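Local coordinates for protein aminotransferase, class III (Thermomicrobium roseum, PDB 6IO1) that is a thermostable (S)-enantioselective omega-transaminase that probably transfers amino groups by means of its pyridoxal 5'-phosphate cofactor, at residues 101-106 / 336-341; 273-276 / 281-284. One frame throughout, in Å; residues are numbered along the deposited sequence.

Contact 1: residues 101-106 / 336-341; sequences AARLAE and RNLDIL
Arg103 reaches from helix 95-107 to Asp339 on helix 328-344 and grips a single carboxylate oxygen with the two end nitrogens of its guanidinium. NH1 and NH2 of Arg103 each stand 2.6 Å from Asp339 OD1, which lies close to the guanidinium plane. Neither bond is straight, as expected when two donors converge on one acceptor: NH2 arrives nearly along the C-O axis of OD1, NH1 from above the carboxylate plane, and the two flat groups are turned 45° apart. A fully extended side chain, with CG anti to the backbone N (chi1 -166°), gives Arg103 the reach to span the 12.1 Å between the axes of segments 101-106 and 336-341. Leu338 CB sits over the centre of one guanidinium face, 3.9 Å from Arg103 NH1, and NH1 also makes a weak bond to Leu335 O. The other oxygen, Asp339 OD2, receives a weak, long bond from Arg336 NH1 (3.4 Å), which completes a three-residue salt-bridge network.

This short ion pair is the close part of the contact and lies on its partly exposed side. On the buried side the two segments only touch, Leu104 CD2 and Leu338 CD1 meeting at 4.2 Å with their side chains crossing at about a right angle. Shortening Arg103 to an alanine would probably leave Asp339 OD1 without its charged mate and uncover Leu338 CB. The two segments run at 32° to each other, and other parts of the fold fill in around the leucines: Leu104 rests on Phe115 and Phe117 of strand 112-118, while Leu338 meets Leu100, Leu107 and Phe266. Beyond them, Arg336 leans on helix 70-82, and Ala101, Ala102 and Ala105 pack against His18 of the second subunit.

Contact 2: residues 273-276 / 281-284; sequences FGMQ and QPDI
The thiomethyl end of Met275 meets Gln281 and Pro282 where the chain doubles back after the short helix 274-278, in the large domain of this fold type I enzyme. That helix and the loop after it belong to the connection between two parallel neighbours of the central sheet, strands 256-260 and 284-287. Met275 CG lies between the backbone N and the carbonyl carbon (chi1 62°), and a bend at chi3 turns CE onto the returning chain.

Gln281 comes first on that return. Its backbone bears its side chain away from Met275, yet a bend at chi2 (73°) brings OE1 back to 3.7 Å from Met275 CE; the two side chains lie side by side, pointing the same way, and Gln281 NE2 donates to Pro109 O. Next, Pro282 presents CD to the methionine, the side chains crossing at about a right angle. Leu259 of strand 256-260 and Leu112 of strand 112-118 both touch Met275 and Pro282. Asp283 and Ile284 then lead the chain into strand 284-287. The closest touch is 3.5 Å, between Met275 CE and Pro282 CD, a ring carbon that also lies 4.1 Å from Met275 SD.

Along the chain the segments come in the order 101-106, 273-276, 281-284, 336-341, so contact 2, a local turn, falls within the long span that contact 1 bridges. Their centres are 16 Å apart and their nearest atoms about 5 Å, without touching. Strand 112-118 at the edge of the central sheet is common to both: contact 1 rests on its Phe115 and Phe117, contact 2 on its Leu112. Phe266 joins them further, packing on Leu338 and meeting Phe273 edge-to-face. Contact 1 thus joins helices 95-107 and 328-344, the first of which packs on His18 of the second subunit, whereas contact 2 lies deeper, with the Pro282 side chain about 14 Å from the bound cofactor.

Contact 1: residues 101-106 / 336-341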
ATOM      1  N   ALA B 101     -11.856 -13.309   6.158  1.00 11.92           N
ATOM      2  CA  ALA B 101     -11.489 -14.229   5.084  1.00 13.06           C
ATOM      3  C   ALA B 101     -12.592 -15.252   4.834  1.00 13.84           C
ATOM      4  O   ALA B 101     -12.969 -15.502   3.681  1.00 16.82           O
ATOM      5  CB  ALA B 101     -10.171 -14.928   5.418  1.00 13.22           C
ATOM      6  N   ALA B 102     -13.138 -15.839   5.904  1.00 14.87           N
ATOM      7  CA  ALA B 102     -14.219 -16.810   5.732  1.00 16.04           C
ATOM      8  C   ALA B 102     -15.459 -16.161   5.121  1.00 15.52           C
ATOM      9  O   ALA B 102     -16.098 -16.728   4.219  1.00 17.50           O
ATOM     10  CB  ALA B 102     -14.556 -17.461   7.074  1.00 17.04           C
ATOM     11  N   ARG B 103     -15.813 -14.966   5.598  1.00 13.76           N
ATOM     12  CA  ARG B 103     -16.991 -14.280   5.083  1.00 14.70           C
ATOM     13  C   ARG B 103     -16.832 -13.945   3.607  1.00 16.29           C
ATOM     14  O   ARG B 103     -17.781 -14.081   2.827  1.00 15.45           O
ATOM     15  CB  ARG B 103     -17.251 -13.016   5.897  1.00 16.15           C
ATOM     16  CG  ARG B 103     -18.617 -12.408   5.680  1.00 20.32           C
ATOM     17  CD  ARG B 103     -18.922 -11.409   6.773  1.00 22.04           C
ATOM     18  NE  ARG B 103     -20.304 -10.951   6.729  1.00 24.89           N
ATOM     19  CZ  ARG B 103     -20.779  -9.960   7.474  1.00 25.28           C
ATOM     20  NH1 ARG B 103     -19.974  -9.310   8.304  1.00 24.12           N
ATOM     21  NH2 ARG B 103     -22.052  -9.604   7.376  1.00 27.14           N
ATOM     22  N   LEU B 104     -15.642 -13.491   3.206  1.00 14.29           N
ATOM     23  CA  LEU B 104     -15.387 -13.219   1.797  1.00 14.77           C
ATOM     24  C   LEU B 104     -15.423 -14.494   0.968  1.00 15.47           C
ATOM     25  O   LEU B 104     -15.854 -14.465  -0.190  1.00 15.06           O
ATOM     26  CB  LEU B 104     -14.042 -12.513   1.632  1.00 14.42           C
ATOM     27  CG  LEU B 104     -13.969 -11.079   2.160  1.00 12.83           C
ATOM     28  CD1 LEU B 104     -12.599 -10.482   1.885  1.00 13.81           C
ATOM     29  CD2 LEU B 104     -15.067 -10.222   1.552  1.00 15.41           C
ATOM     30  N   ALA B 105     -14.966 -15.614   1.534  1.00 15.22           N
ATOM     31  CA  ALA B 105     -15.102 -16.890   0.838  1.00 15.29           C
ATOM     32  C   ALA B 105     -16.567 -17.201   0.568  1.00 15.91           C
ATOM     33  O   ALA B 105     -16.915 -17.729  -0.494  1.00 15.96           O
ATOM     34  CB  ALA B 105     -14.454 -18.009   1.650  1.00 15.29           C
ATOM     35  N   GLU B 106     -17.441 -16.880   1.524  1.00 17.41           N
ATOM     36  CA  GLU B 106     -18.872 -17.067   1.287  1.00 16.45           C
ATOM     37  C   GLU B 106     -19.391 -16.096   0.227  1.00 17.50           C
ATOM     38  O   GLU B 106     -20.117 -16.496  -0.693  1.00 18.25           O
ATOM     39  CB  GLU B 106     -19.661 -16.904   2.587  1.00 18.05           C
ATOM     40  CG  GLU B 106     -21.171 -16.917   2.373  1.00 19.58           C
ATOM     41  CD  GLU B 106     -21.952 -17.038   3.667  1.00 24.29           C
ATOM     42  OE1 GLU B 106     -23.052 -16.452   3.757  1.00 28.02           O
ATOM     43  OE2 GLU B 106     -21.467 -17.720   4.593  1.00 27.92           O
ATOM     44  N   ARG B 336     -18.003  -4.907  10.001  1.00 14.75           N
ATOM     45  CA  ARG B 336     -19.155  -4.061  10.315  1.00 16.10           C
ATOM     46  C   ARG B 336     -19.734  -3.418   9.054  1.00 15.01           C
ATOM     47  O   ARG B 336     -20.963  -3.337   8.884  1.00 16.05           O
ATOM     48  CB  ARG B 336     -18.756  -2.992  11.330  1.00 16.56           C
ATOM     49  CG  ARG B 336     -19.897  -2.514  12.208  1.00 19.83           C
ATOM     50  CD  ARG B 336     -20.319  -3.587  13.195  1.00 20.93           C
ATOM     51  NE  ARG B 336     -21.509  -3.196  13.942  1.00 21.69           N
ATOM     52  CZ  ARG B 336     -22.753  -3.401  13.523  1.00 23.64           C
ATOM     53  NH1 ARG B 336     -22.972  -4.026  12.374  1.00 22.56           N
ATOM     54  NH2 ARG B 336     -23.779  -3.008  14.266  1.00 26.82           N
ATOM     55  N   ASN B 337     -18.859  -2.952   8.159  1.00 13.59           N
ATOM     56  CA  ASN B 337     -19.299  -2.358   6.904  1.00 13.85           C
ATOM     57  C   ASN B 337     -20.074  -3.361   6.064  1.00 14.60           C
ATOM     58  O   ASN B 337     -21.074  -3.010   5.432  1.00 15.34           O
ATOM     59  CB  ASN B 337     -18.089  -1.824   6.136  1.00 14.15           C
ATOM     60  CG  ASN B 337     -18.469  -1.172   4.826  1.00 12.85           C
ATOM     61  OD1 ASN B 337     -19.121  -0.131   4.805  1.00 15.48           O
ATOM     62  ND2 ASN B 337     -18.057  -1.782   3.722  1.00 13.08           N
ATOM     63  N   LEU B 338     -19.609  -4.612   6.026  1.00 15.88           N
ATOM     64  CA  LEU B 338     -20.330  -5.657   5.309  1.00 16.41           C
ATOM     65  C   LEU B 338     -21.675  -5.937   5.962  1.00 17.17           C
ATOM     66  O   LEU B 338     -22.665  -6.192   5.267  1.00 18.65           O
ATOM     67  CB  LEU B 338     -19.485  -6.928   5.247  1.00 16.88           C
ATOM     68  CG  LEU B 338     -18.315  -6.888   4.264  1.00 15.90           C
ATOM     69  CD1 LEU B 338     -17.584  -8.221   4.238  1.00 18.09           C
ATOM     70  CD2 LEU B 338     -18.804  -6.511   2.877  1.00 16.05           C
ATOM     71  N   ASP B 339     -21.732  -5.894   7.297  1.00 17.73           N
ATOM     72  CA  ASP B 339     -23.012  -6.041   7.981  1.00 18.30           C
ATOM     73  C   ASP B 339     -24.005  -5.003   7.480  1.00 17.82           C
ATOM     74  O   ASP B 339     -25.138  -5.331   7.104  1.00 18.22           O
ATOM     75  CB  ASP B 339     -22.831  -5.893   9.494  1.00 18.07           C
ATOM     76  CG  ASP B 339     -22.065  -7.040  10.112  1.00 20.25           C
ATOM     77  OD1 ASP B 339     -21.911  -8.084   9.447  1.00 22.89           O
ATOM     78  OD2 ASP B 339     -21.619  -6.897  11.269  1.00 22.75           O
ATOM     79  N   ILE B 340     -23.573  -3.743   7.433  1.00 15.32           N
ATOM     80  CA  ILE B 340     -24.466  -2.670   7.003  1.00 17.22           C
ATOM     81  C   ILE B 340     -24.815  -2.810   5.523  1.00 17.75           C
ATOM     82  O   ILE B 340     -25.976  -2.644   5.127  1.00 18.95           O
ATOM     83  CB  ILE B 340     -23.842  -1.299   7.316  1.00 16.38           C
ATOM     84  CG1 ILE B 340     -23.701  -1.124   8.828  1.00 17.10           C
ATOM     85  CG2 ILE B 340     -24.685  -0.179   6.725  1.00 17.30           C
ATOM     86  CD1 ILE B 340     -23.055   0.175   9.239  1.00 21.55           C
ATOM     87  N   LEU B 341     -23.822  -3.114   4.685  1.00 16.63           N
ATOM     88  CA  LEU B 341     -24.045  -3.210   3.245  1.00 18.47           C
ATOM     89  C   LEU B 341     -25.033  -4.323   2.907  1.00 18.13           C
ATOM     90  O   LEU B 341     -25.948  -4.131   2.098  1.00 20.36           O
ATOM     91  CB  LEU B 341     -22.710  -3.437   2.532  1.00 17.45           C
ATOM     92  CG  LEU B 341     -22.625  -3.209   1.019  1.00 17.77           C
ATOM     93  CD1 LEU B 341     -22.734  -1.731   0.687  1.00 19.54           C
ATOM     94  CD2 LEU B 341     -21.328  -3.785   0.470  1.00 20.39           C
TER

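Contact 2: residues 273-276 / 281-284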
ATOM      1  N   PHE B 273     -20.889  -7.787  -6.576  1.00 17.68           N
ATOM      2  CA  PHE B 273     -19.650  -7.740  -7.335  1.00 17.51           C
ATOM      3  C   PHE B 273     -19.955  -7.663  -8.823  1.00 20.26           C
ATOM      4  O   PHE B 273     -20.984  -8.156  -9.292  1.00 20.40           O
ATOM      5  CB  PHE B 273     -18.765  -8.954  -7.039  1.00 18.91           C
ATOM      6  CG  PHE B 273     -18.402  -9.093  -5.590  1.00 19.18           C
ATOM      7  CD1 PHE B 273     -17.612  -8.141  -4.967  1.00 18.10           C
ATOM      8  CD2 PHE B 273     -18.856 -10.170  -4.848  1.00 17.13           C
ATOM      9  CE1 PHE B 273     -17.277  -8.262  -3.633  1.00 16.45           C
ATOM     10  CE2 PHE B 273     -18.523 -10.298  -3.513  1.00 18.57           C
ATOM     11  CZ  PHE B 273     -17.734  -9.343  -2.905  1.00 16.24           C
ATOM     12  N   GLY B 274     -19.044  -7.024  -9.561  1.00 18.37           N
ATOM     13  CA  GLY B 274     -19.224  -6.884 -10.995  1.00 20.19           C
ATOM     14  C   GLY B 274     -19.193  -8.202 -11.744  1.00 20.93           C
ATOM     15  O   GLY B 274     -19.793  -8.321 -12.816  1.00 24.51           O
ATOM     16  N   MET B 275     -18.478  -9.200 -11.209  1.00 20.66           N
ATOM     17  CA  MET B 275     -18.439 -10.514 -11.850  1.00 22.09           C
ATOM     18  C   MET B 275     -19.839 -11.089 -12.018  1.00 24.24           C
ATOM     19  O   MET B 275     -20.124 -11.767 -13.012  1.00 24.03           O
ATOM     20  CB  MET B 275     -17.543 -11.478 -11.060  1.00 20.89           C
ATOM     21  CG  MET B 275     -17.988 -11.788  -9.632  1.00 22.65           C
ATOM     22  SD  MET B 275     -16.691 -12.519  -8.607  1.00 26.57           S
ATOM     23  CE  MET B 275     -16.837 -14.259  -9.012  1.00 23.92           C
ATOM     24  N   GLN B 276     -20.724 -10.841 -11.049  1.00 24.26           N
ATOM     25  CA  GLN B 276     -22.098 -11.316 -11.169  1.00 25.22           C
ATOM     26  C   GLN B 276     -22.833 -10.614 -12.305  1.00 26.02           C
ATOM     27  O   GLN B 276     -23.631 -11.241 -13.011  1.00 26.50           O
ATOM     28  CB  GLN B 276     -22.847 -11.120  -9.851  1.00 25.57           C
ATOM     29  CG  GLN B 276     -24.264 -11.672  -9.883  1.00 27.03           C
ATOM     30  CD  GLN B 276     -24.934 -11.674  -8.525  1.00 30.58           C
ATOM     31  OE1 GLN B 276     -24.301 -11.400  -7.506  1.00 30.05           O
ATOM     32  NE2 GLN B 276     -26.225 -11.988  -8.505  1.00 30.01           N
ATOM     33  N   GLN B 281     -16.304 -15.859 -13.966  1.00 17.87           N
ATOM     34  CA  GLN B 281     -15.745 -16.488 -12.769  1.00 15.64           C
ATOM     35  C   GLN B 281     -14.229 -16.399 -12.838  1.00 17.51           C
ATOM     36  O   GLN B 281     -13.581 -17.257 -13.467  1.00 16.36           O
ATOM     37  CB  GLN B 281     -16.199 -17.943 -12.648  1.00 18.34           C
ATOM     38  CG  GLN B 281     -15.614 -18.687 -11.456  1.00 17.72           C
ATOM     39  CD  GLN B 281     -16.227 -18.260 -10.137  1.00 16.93           C
ATOM     40  OE1 GLN B 281     -17.332 -17.718 -10.099  1.00 19.53           O
ATOM     41  NE2 GLN B 281     -15.513 -18.505  -9.045  1.00 17.67           N
ATOM     42  N   PRO B 282     -13.620 -15.390 -12.227  1.00 16.10           N
ATOM     43  CA  PRO B 282     -12.169 -15.230 -12.332  1.00 15.84           C
ATOM     44  C   PRO B 282     -11.414 -16.220 -11.463  1.00 15.16           C
ATOM     45  O   PRO B 282     -11.914 -16.714 -10.450  1.00 17.00           O
ATOM     46  CB  PRO B 282     -11.941 -13.795 -11.843  1.00 15.89           C
ATOM     47  CG  PRO B 282     -13.065 -13.547 -10.897  1.00 18.05           C
ATOM     48  CD  PRO B 282     -14.242 -14.321 -11.427  1.00 18.31           C
ATOM     49  N   ASP B 283     -10.183 -16.509 -11.886  1.00 14.74           N
ATOM     50  CA  ASP B 283      -9.282 -17.291 -11.050  1.00 15.92           C
ATOM     51  C   ASP B 283      -8.763 -16.461  -9.886  1.00 13.63           C
ATOM     52  O   ASP B 283      -8.529 -16.996  -8.796  1.00 15.05           O
ATOM     53  CB  ASP B 283      -8.121 -17.826 -11.887  1.00 15.79           C
ATOM     54  CG  ASP B 283      -8.586 -18.522 -13.151  1.00 19.89           C
ATOM     55  OD1 ASP B 283      -9.123 -19.645 -13.052  1.00 23.00           O
ATOM     56  OD2 ASP B 283      -8.418 -17.944 -14.245  1.00 18.34           O
ATOM     57  N   ILE B 284      -8.577 -15.161 -10.100  1.00 15.32           N
ATOM     58  CA  ILE B 284      -8.100 -14.239  -9.077  1.00 14.55           C
ATOM     59  C   ILE B 284      -8.953 -12.978  -9.134  1.00 13.46           C
ATOM     60  O   ILE B 284      -9.297 -12.498 -10.218  1.00 14.79           O
ATOM     61  CB  ILE B 284      -6.606 -13.895  -9.265  1.00 14.91           C
ATOM     62  CG1 ILE B 284      -5.750 -15.160  -9.255  1.00 15.60           C
ATOM     63  CG2 ILE B 284      -6.133 -12.937  -8.188  1.00 15.03           C
ATOM     64  CD1 ILE B 284      -4.311 -14.926  -9.656  1.00 15.51           C
TER